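Local coordinates for Poly(Beta-D-mannuronate) lyase (Pseudopedobacter saltans, PDB 7O79), which probably cleaves alginate, a polymer of uronic acids, as a poly(beta-D-mannuronate) lyase of polysaccharide lyase family 6 built on a parallel beta-helix, at residues M140-G145 with G171-R176; V267-V272 with G437-N442. All blocks are in the same frame, centred on the assembly; numbering follows the deposited sequence.

Interaction 1: M140-G145 with G171-R176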
ATOM      1  N   MET A 140       9.773 -12.552   4.978  1.00 25.78           N
ATOM      2  CA  MET A 140       8.869 -12.597   3.842  1.00 27.26           C
ATOM      3  C   MET A 140       7.436 -12.275   4.277  1.00 24.67           C
ATOM      4  O   MET A 140       7.087 -12.372   5.454  1.00 25.32           O
ATOM      5  CB  MET A 140       8.926 -13.981   3.186  1.00 26.99           C
ATOM      6  CG  MET A 140      10.175 -14.278   2.322  1.00 31.20           C
ATOM      7  SD  MET A 140      10.919 -12.880   1.423  1.00 29.79           S
ATOM      8  CE  MET A 140       9.710 -12.606   0.142  1.00 29.99           C
ATOM      9  N   GLN A 141       6.598 -11.880   3.286  1.00 25.45           N
ATOM     10  CA  GLN A 141       5.181 -11.496   3.385  1.00 26.03           C
ATOM     11  C   GLN A 141       5.033 -10.000   3.627  1.00 24.52           C
ATOM     12  O   GLN A 141       5.832  -9.392   4.348  1.00 23.07           O
ATOM     13  CB  GLN A 141       4.447 -12.299   4.465  1.00 22.75           C
ATOM     14  CG  GLN A 141       4.321 -13.754   4.076  1.00 28.51           C
ATOM     15  CD  GLN A 141       3.410 -13.919   2.879  1.00 33.33           C
ATOM     16  OE1 GLN A 141       3.861 -14.146   1.763  1.00 37.34           O
ATOM     17  NE2 GLN A 141       2.108 -13.979   3.146  1.00 33.93           N
ATOM     18  N   PRO A 142       4.031  -9.379   3.019  1.00 23.84           N
ATOM     19  CA  PRO A 142       3.786  -7.953   3.267  1.00 22.57           C
ATOM     20  C   PRO A 142       3.600  -7.673   4.754  1.00 24.20           C
ATOM     21  O   PRO A 142       3.179  -8.538   5.529  1.00 26.41           O
ATOM     22  CB  PRO A 142       2.504  -7.666   2.479  1.00 23.71           C
ATOM     23  CG  PRO A 142       2.401  -8.757   1.459  1.00 24.15           C
ATOM     24  CD  PRO A 142       3.110  -9.968   2.036  1.00 24.86           C
ATOM     25  N   LEU A 143       3.949  -6.452   5.156  1.00 21.27           N
ATOM     26  CA  LEU A 143       3.671  -6.035   6.525  1.00 23.13           C
ATOM     27  C   LEU A 143       2.161  -5.975   6.764  1.00 23.21           C
ATOM     28  O   LEU A 143       1.640  -6.543   7.738  1.00 22.27           O
ATOM     29  CB  LEU A 143       4.342  -4.684   6.790  1.00 23.17           C
ATOM     30  CG  LEU A 143       4.561  -4.299   8.252  1.00 20.78           C
ATOM     31  CD1 LEU A 143       5.777  -3.393   8.396  1.00 21.99           C
ATOM     32  CD2 LEU A 143       3.323  -3.632   8.839  1.00 22.43           C
ATOM     33  N   VAL A 144       1.437  -5.321   5.861  1.00 23.90           N
ATOM     34  CA  VAL A 144      -0.018  -5.241   5.908  1.00 22.87           C
ATOM     35  C   VAL A 144      -0.547  -5.862   4.631  1.00 20.10           C
ATOM     36  O   VAL A 144      -0.123  -5.478   3.535  1.00 21.22           O
ATOM     37  CB  VAL A 144      -0.526  -3.787   6.041  1.00 21.76           C
ATOM     38  CG1 VAL A 144      -2.050  -3.766   5.995  1.00 24.02           C
ATOM     39  CG2 VAL A 144      -0.045  -3.154   7.320  1.00 19.63           C
ATOM     40  N   GLY A 145      -1.477  -6.804   4.763  1.00 20.43           N
ATOM     41  CA  GLY A 145      -2.143  -7.385   3.618  1.00 22.99           C
ATOM     42  C   GLY A 145      -3.655  -7.264   3.659  1.00 24.21           C
ATOM     43  O   GLY A 145      -4.267  -7.258   4.726  1.00 24.11           O
ATOM     44  N   GLY A 171       7.549  -9.589  -2.390  1.00 28.00           N
ATOM     45  CA  GLY A 171       6.758 -10.122  -1.309  1.00 23.82           C
ATOM     46  C   GLY A 171       7.084  -9.538   0.039  1.00 24.70           C
ATOM     47  O   GLY A 171       6.604 -10.056   1.044  1.00 26.56           O
ATOM     48  N   ARG A 172       7.878  -8.473   0.095  1.00 23.01           N
ATOM     49  CA  ARG A 172       8.115  -7.716   1.323  1.00 24.04           C
ATOM     50  C   ARG A 172       7.626  -6.276   1.174  1.00 23.21           C
ATOM     51  O   ARG A 172       8.304  -5.321   1.563  1.00 26.62           O
ATOM     52  CB  ARG A 172       9.592  -7.774   1.720  1.00 24.84           C
ATOM     53  CG  ARG A 172      10.060  -9.198   2.050  1.00 23.26           C
ATOM     54  CD  ARG A 172      11.452  -9.180   2.692  1.00 26.63           C
ATOM     55  NE  ARG A 172      11.399  -8.414   3.929  1.00 24.60           N
ATOM     56  CZ  ARG A 172      12.199  -7.396   4.213  1.00 26.66           C
ATOM     57  NH1 ARG A 172      13.129  -7.024   3.336  1.00 26.56           N
ATOM     58  NH2 ARG A 172      12.053  -6.735   5.363  1.00 26.07           N
ATOM     59  N   GLU A 173       6.451  -6.109   0.562  1.00 22.77           N
ATOM     60  CA  GLU A 173       5.788  -4.816   0.499  1.00 22.06           C
ATOM     61  C   GLU A 173       5.411  -4.354   1.899  1.00 23.29           C
ATOM     62  O   GLU A 173       5.341  -5.146   2.847  1.00 22.92           O
ATOM     63  CB  GLU A 173       4.519  -4.900  -0.363  1.00 22.76           C
ATOM     64  CG  GLU A 173       4.744  -5.409  -1.787  1.00 23.09           C
ATOM     65  CD  GLU A 173       4.656  -6.919  -1.918  1.00 25.25           C
ATOM     66  OE1 GLU A 173       4.447  -7.396  -3.054  1.00 22.96           O
ATOM     67  OE2 GLU A 173       4.796  -7.630  -0.891  1.00 24.70           O
ATOM     68  N   ILE A 174       5.155  -3.054   2.038  1.00 21.95           N
ATOM     69  CA  ILE A 174       4.556  -2.613   3.298  1.00 20.04           C
ATOM     70  C   ILE A 174       3.051  -2.871   3.285  1.00 22.35           C
ATOM     71  O   ILE A 174       2.479  -3.326   4.286  1.00 22.32           O
ATOM     72  CB  ILE A 174       4.886  -1.138   3.582  1.00 20.29           C
ATOM     73  CG1 ILE A 174       6.406  -0.904   3.516  1.00 20.95           C
ATOM     74  CG2 ILE A 174       4.366  -0.749   4.969  1.00 19.06           C
ATOM     75  CD1 ILE A 174       7.252  -1.959   4.277  1.00 18.57           C
ATOM     76  N   PHE A 175       2.399  -2.616   2.145  1.00 18.38           N
ATOM     77  CA  PHE A 175       0.980  -2.881   1.921  1.00 19.07           C
ATOM     78  C   PHE A 175       0.829  -3.658   0.618  1.00 19.64           C
ATOM     79  O   PHE A 175       1.386  -3.249  -0.404  1.00 21.04           O
ATOM     80  CB  PHE A 175       0.174  -1.575   1.799  1.00 19.74           C
ATOM     81  CG  PHE A 175      -0.075  -0.848   3.105  1.00 17.44           C
ATOM     82  CD1 PHE A 175       0.866   0.033   3.622  1.00 21.24           C
ATOM     83  CD2 PHE A 175      -1.292  -0.989   3.766  1.00 22.25           C
ATOM     84  CE1 PHE A 175       0.619   0.733   4.819  1.00 21.39           C
ATOM     85  CE2 PHE A 175      -1.562  -0.282   4.956  1.00 19.46           C
ATOM     86  CZ  PHE A 175      -0.604   0.582   5.472  1.00 17.76           C
ATOM     87  N   ARG A 176       0.067  -4.753   0.639  1.00 22.86           N
ATOM     88  CA  ARG A 176      -0.343  -5.439  -0.584  1.00 21.52           C
ATOM     89  C   ARG A 176      -1.858  -5.640  -0.538  1.00 21.65           C
ATOM     90  O   ARG A 176      -2.362  -6.346   0.339  1.00 24.51           O
ATOM     91  CB  ARG A 176       0.399  -6.775  -0.759  1.00 21.48           C
ATOM     92  CG  ARG A 176      -0.005  -7.532  -2.031  1.00 20.27           C
ATOM     93  CD  ARG A 176       0.763  -8.861  -2.247  1.00 24.16           C
ATOM     94  NE  ARG A 176       0.429  -9.873  -1.248  1.00 27.25           N
ATOM     95  CZ  ARG A 176       1.217 -10.893  -0.922  1.00 30.34           C
ATOM     96  NH1 ARG A 176       2.380 -11.068  -1.543  1.00 27.06           N
ATOM     97  NH2 ARG A 176       0.824 -11.760   0.003  1.00 29.34           N
TER
HETATM   98  O   HOH W   1       7.227  -6.952   4.305  1.00 25.19           O
HETATM   99  O   HOH W   2       3.171 -13.835  -0.780  1.00 35.32           O

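Interaction 2: V267-V272 with G437-N442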
ATOM      1  N   VAL A 267      -4.546  10.624  -9.964  1.00 22.04           N
ATOM      2  CA  VAL A 267      -3.257  10.812  -9.316  1.00 21.40           C
ATOM      3  C   VAL A 267      -3.049  12.317  -9.262  1.00 20.32           C
ATOM      4  O   VAL A 267      -2.633  12.923 -10.250  1.00 21.12           O
ATOM      5  CB  VAL A 267      -2.117  10.097 -10.057  1.00 20.82           C
ATOM      6  CG1 VAL A 267      -0.783  10.452  -9.458  1.00 21.67           C
ATOM      7  CG2 VAL A 267      -2.320   8.597  -9.985  1.00 20.07           C
ATOM      8  N   VAL A 268      -3.380  12.929  -8.123  1.00 22.86           N
ATOM      9  CA  VAL A 268      -3.534  14.383  -8.013  1.00 23.77           C
ATOM     10  C   VAL A 268      -2.927  14.876  -6.709  1.00 22.15           C
ATOM     11  O   VAL A 268      -3.022  14.209  -5.674  1.00 21.17           O
ATOM     12  CB  VAL A 268      -5.021  14.803  -8.095  1.00 25.94           C
ATOM     13  CG1 VAL A 268      -5.137  16.317  -8.229  1.00 29.08           C
ATOM     14  CG2 VAL A 268      -5.710  14.111  -9.283  1.00 23.02           C
ATOM     15  N   ASN A 269      -2.313  16.069  -6.762  1.00 25.66           N
ATOM     16  CA  ASN A 269      -1.832  16.787  -5.579  1.00 24.34           C
ATOM     17  C   ASN A 269      -0.774  16.021  -4.796  1.00 24.37           C
ATOM     18  O   ASN A 269      -0.680  16.165  -3.572  1.00 23.70           O
ATOM     19  CB  ASN A 269      -2.995  17.179  -4.664  1.00 29.18           C
ATOM     20  CG  ASN A 269      -3.886  18.233  -5.296  1.00 35.29           C
ATOM     21  OD1 ASN A 269      -3.388  19.220  -5.838  1.00 30.50           O
ATOM     22  ND2 ASN A 269      -5.198  18.024  -5.247  1.00 31.38           N
ATOM     23  N   ASN A 270       0.056  15.241  -5.484  1.00 21.04           N
ATOM     24  CA  ASN A 270       1.186  14.566  -4.852  1.00 22.47           C
ATOM     25  C   ASN A 270       2.459  15.399  -4.973  1.00 21.13           C
ATOM     26  O   ASN A 270       2.727  16.003  -6.012  1.00 22.95           O
ATOM     27  CB  ASN A 270       1.400  13.175  -5.465  1.00 21.62           C
ATOM     28  CG  ASN A 270       0.150  12.299  -5.346  1.00 21.49           C
ATOM     29  OD1 ASN A 270      -0.190  11.850  -4.253  1.00 21.41           O
ATOM     30  ND2 ASN A 270      -0.556  12.101  -6.452  1.00 19.79           N
ATOM     31  N   TYR A 271       3.248  15.411  -3.907  1.00 22.67           N
ATOM     32  CA  TYR A 271       4.525  16.121  -3.865  1.00 25.58           C
ATOM     33  C   TYR A 271       5.661  15.111  -3.729  1.00 22.72           C
ATOM     34  O   TYR A 271       5.800  14.467  -2.683  1.00 26.11           O
ATOM     35  CB  TYR A 271       4.534  17.110  -2.711  1.00 22.17           C
ATOM     36  CG  TYR A 271       5.736  18.022  -2.689  1.00 25.26           C
ATOM     37  CD1 TYR A 271       5.710  19.229  -3.372  1.00 24.40           C
ATOM     38  CD2 TYR A 271       6.862  17.712  -1.945  1.00 28.85           C
ATOM     39  CE1 TYR A 271       6.776  20.086  -3.350  1.00 31.20           C
ATOM     40  CE2 TYR A 271       7.947  18.572  -1.912  1.00 30.81           C
ATOM     41  CZ  TYR A 271       7.894  19.758  -2.627  1.00 26.65           C
ATOM     42  OH  TYR A 271       8.942  20.633  -2.620  1.00 30.52           O
ATOM     43  N   VAL A 272       6.474  14.981  -4.774  1.00 24.25           N
ATOM     44  CA  VAL A 272       7.579  14.024  -4.818  1.00 23.16           C
ATOM     45  C   VAL A 272       8.867  14.801  -5.045  1.00 26.36           C
ATOM     46  O   VAL A 272       8.946  15.619  -5.972  1.00 24.12           O
ATOM     47  CB  VAL A 272       7.378  12.974  -5.931  1.00 24.76           C
ATOM     48  CG1 VAL A 272       8.536  11.985  -5.964  1.00 22.44           C
ATOM     49  CG2 VAL A 272       6.043  12.249  -5.736  1.00 22.08           C
ATOM     50  N   GLY A 437       1.471  22.229 -10.613  1.00 30.94           N
ATOM     51  CA  GLY A 437       1.890  21.676  -9.344  1.00 30.04           C
ATOM     52  C   GLY A 437       0.734  21.519  -8.373  1.00 31.68           C
ATOM     53  O   GLY A 437      -0.422  21.822  -8.662  1.00 32.49           O
ATOM     54  N   VAL A 438       1.077  21.034  -7.182  1.00 35.37           N
ATOM     55  CA  VAL A 438       0.112  20.685  -6.142  1.00 33.85           C
ATOM     56  C   VAL A 438      -0.778  21.881  -5.806  1.00 41.34           C
ATOM     57  O   VAL A 438      -0.299  22.884  -5.267  1.00 41.84           O
ATOM     58  CB  VAL A 438       0.866  20.173  -4.902  1.00 36.07           C
ATOM     59  CG1 VAL A 438      -0.051  20.115  -3.672  1.00 39.62           C
ATOM     60  CG2 VAL A 438       1.539  18.831  -5.216  1.00 27.61           C
ATOM     61  N   ARG A 439      -2.078  21.798  -6.132  1.00 41.13           N
ATOM     62  CA  ARG A 439      -2.979  22.920  -5.850  1.00 45.44           C
ATOM     63  C   ARG A 439      -3.658  22.827  -4.486  1.00 45.28           C
ATOM     64  O   ARG A 439      -3.978  23.864  -3.896  1.00 47.25           O
ATOM     65  CB  ARG A 439      -4.038  23.074  -6.956  1.00 43.49           C
ATOM     66  CG  ARG A 439      -4.987  21.901  -7.108  1.00 44.39           C
ATOM     67  CD  ARG A 439      -6.023  22.095  -8.235  1.00 47.26           C
ATOM     68  NE  ARG A 439      -7.022  23.132  -7.964  1.00 47.71           N
ATOM     69  CZ  ARG A 439      -8.135  22.899  -7.262  1.00 48.81           C
ATOM     70  NH1 ARG A 439      -8.349  21.674  -6.781  1.00 41.70           N
ATOM     71  NH2 ARG A 439      -9.033  23.863  -7.041  1.00 38.30           N
ATOM     72  N   ILE A 440      -3.873  21.629  -3.954  1.00 45.84           N
ATOM     73  CA  ILE A 440      -4.362  21.459  -2.590  1.00 43.84           C
ATOM     74  C   ILE A 440      -3.150  21.098  -1.739  1.00 48.69           C
ATOM     75  O   ILE A 440      -2.734  19.935  -1.678  1.00 42.52           O
ATOM     76  CB  ILE A 440      -5.474  20.410  -2.499  1.00 45.13           C
ATOM     77  CG1 ILE A 440      -6.495  20.615  -3.631  1.00 41.33           C
ATOM     78  CG2 ILE A 440      -6.158  20.477  -1.127  1.00 46.30           C
ATOM     79  CD1 ILE A 440      -7.575  19.534  -3.709  1.00 43.43           C
ATOM     80  N   LYS A 441      -2.571  22.106  -1.093  1.00 53.29           N
ATOM     81  CA  LYS A 441      -1.375  21.930  -0.281  1.00 53.80           C
ATOM     82  C   LYS A 441      -1.778  21.663   1.167  1.00 56.65           C
ATOM     83  O   LYS A 441      -2.514  22.456   1.769  1.00 54.39           O
ATOM     84  CB  LYS A 441      -0.477  23.165  -0.379  1.00 56.07           C
ATOM     85  N   ASN A 442      -1.307  20.536   1.715  1.00 50.05           N
ATOM     86  CA  ASN A 442      -1.444  20.178   3.121  1.00 53.16           C
ATOM     87  C   ASN A 442      -0.061  20.150   3.776  1.00 51.22           C
ATOM     88  O   ASN A 442       0.949  20.537   3.170  1.00 51.51           O
ATOM     89  CB  ASN A 442      -2.166  18.831   3.267  1.00 52.31           C
ATOM     90  CG  ASN A 442      -3.597  18.869   2.742  1.00 56.21           C
ATOM     91  OD1 ASN A 442      -4.384  19.751   3.104  1.00 53.43           O
ATOM     92  ND2 ASN A 442      -3.938  17.913   1.877  1.00 48.03           N
TER

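Interaction 1: M140-G145 with G171-R176
Two neighbouring strands of the parallel beta-helix, with the loops that lead into them, lie side by side where Val144 pairs with Phe175 and Gly145 with Arg176. Three good backbone hydrogen bonds carry the register: Leu143 N to Glu173 O, Val144 N to Ile174 O at 2.7 Å, and Arg176 N to Val144 O. Further up the loops the pairing thins to a weak bond from Gln141 N to Gly171 O, and water 1 bridges Gln141 O and Glu173 O.

The strand side chains divide between two faces. On one, Val144 lies beside Phe175 pointing the same way, and its CB stands 4.1 Å from the centroid of the Phe175 ring in a CH-pi contact over the face. Val144 also touches Phe161 and Phe122, so a beta-branched residue packs among aromatic rings inside the coil. On the other face Arg176 runs out with CG anti to its backbone N (chi1 180°) and bends at chi3, which lays the guanidinium over Pro142. Pro142 CG sits 3.4 Å above the guanidinium plane, over its centre; the rigid ring suits the flat cation. In the guanidinium plane, water 2 accepts from Arg176 NH1 at 3.0 Å and donates to Gln141 OE1, while Arg176 NH2 bonds to Tyr118 OH. At phi 104° a side chain on Gly171 would collide with the carbonyl before it and press on Met140 CE, so glycine fits, and the methionine crosses Arg172 with SD 3.8 Å from Arg172 CG.

Arg176 is thus fixed by apolar contact on one face and polar partners at its rim, which should hold its positive charge in a definite orientation.

Interaction 2: V267-V272 with G437-N442
Asn269 reaches across to Ile440 and Arg439 with its amide, whose flat end crosses the branched aliphatic chain of Ile440 obliquely. Its chi1 of -68° carries the amide out beside the backbone N, and chi2 of -46° turns OD1 to two successive backbone N-H groups. Arg439 N lies 2.9 Å from Asn269 OD1, tilted modestly from the carbonyl plane but with a bent N-H...O angle of 134°. Ile440 N reaches the same OD1 at 3.1 Å along an almost straight N-H, yet from well above that plane. The ND2 side of Asn269 lies against the isoleucine chain, a close contact of 3.2 Å to Ile440 CD1 with no bond formed. Asparagine also suits the left-handed backbone conformation here. Replacing Asn269 by an alanine would remove OD1, and the N-H groups of Arg439 and Ile440 would probably lose their shared acceptor, leaving residues 439-440 less firmly held. Beside the amide, Val438 CG2 lies 3.2 Å from Asn270 O and 4.3 Å from Tyr271 CB.

The contact sits at the break in strand 266-273, on the outer side of the coil, between strands 241-248 and 319-328. The latter also holds the tail, Thr324 OG1 bonding Val438 N and Asn322 ND2 bonding Gly437 O.

Overall arrangement
From the N terminus, after helix 8-17 and the first coils, the chain reaches interaction 1, which closes a loop of 25 residues containing strand 155-162: the chain leaves 140-145, makes one circuit and returns beside itself at 171-176. Interaction 2 opens only later, at 267-272, and closes with 437-442 after 164 residues that include the last strands of the beta-helix and the unmodelled residues 406-432. The two loops therefore follow in series, neither nesting nor crossing, with centres about 26 Å apart. Interaction 1 joins adjacent strands within the parallel beta-helix, whereas interaction 2 fastens the C-terminal tail back along its outer surface.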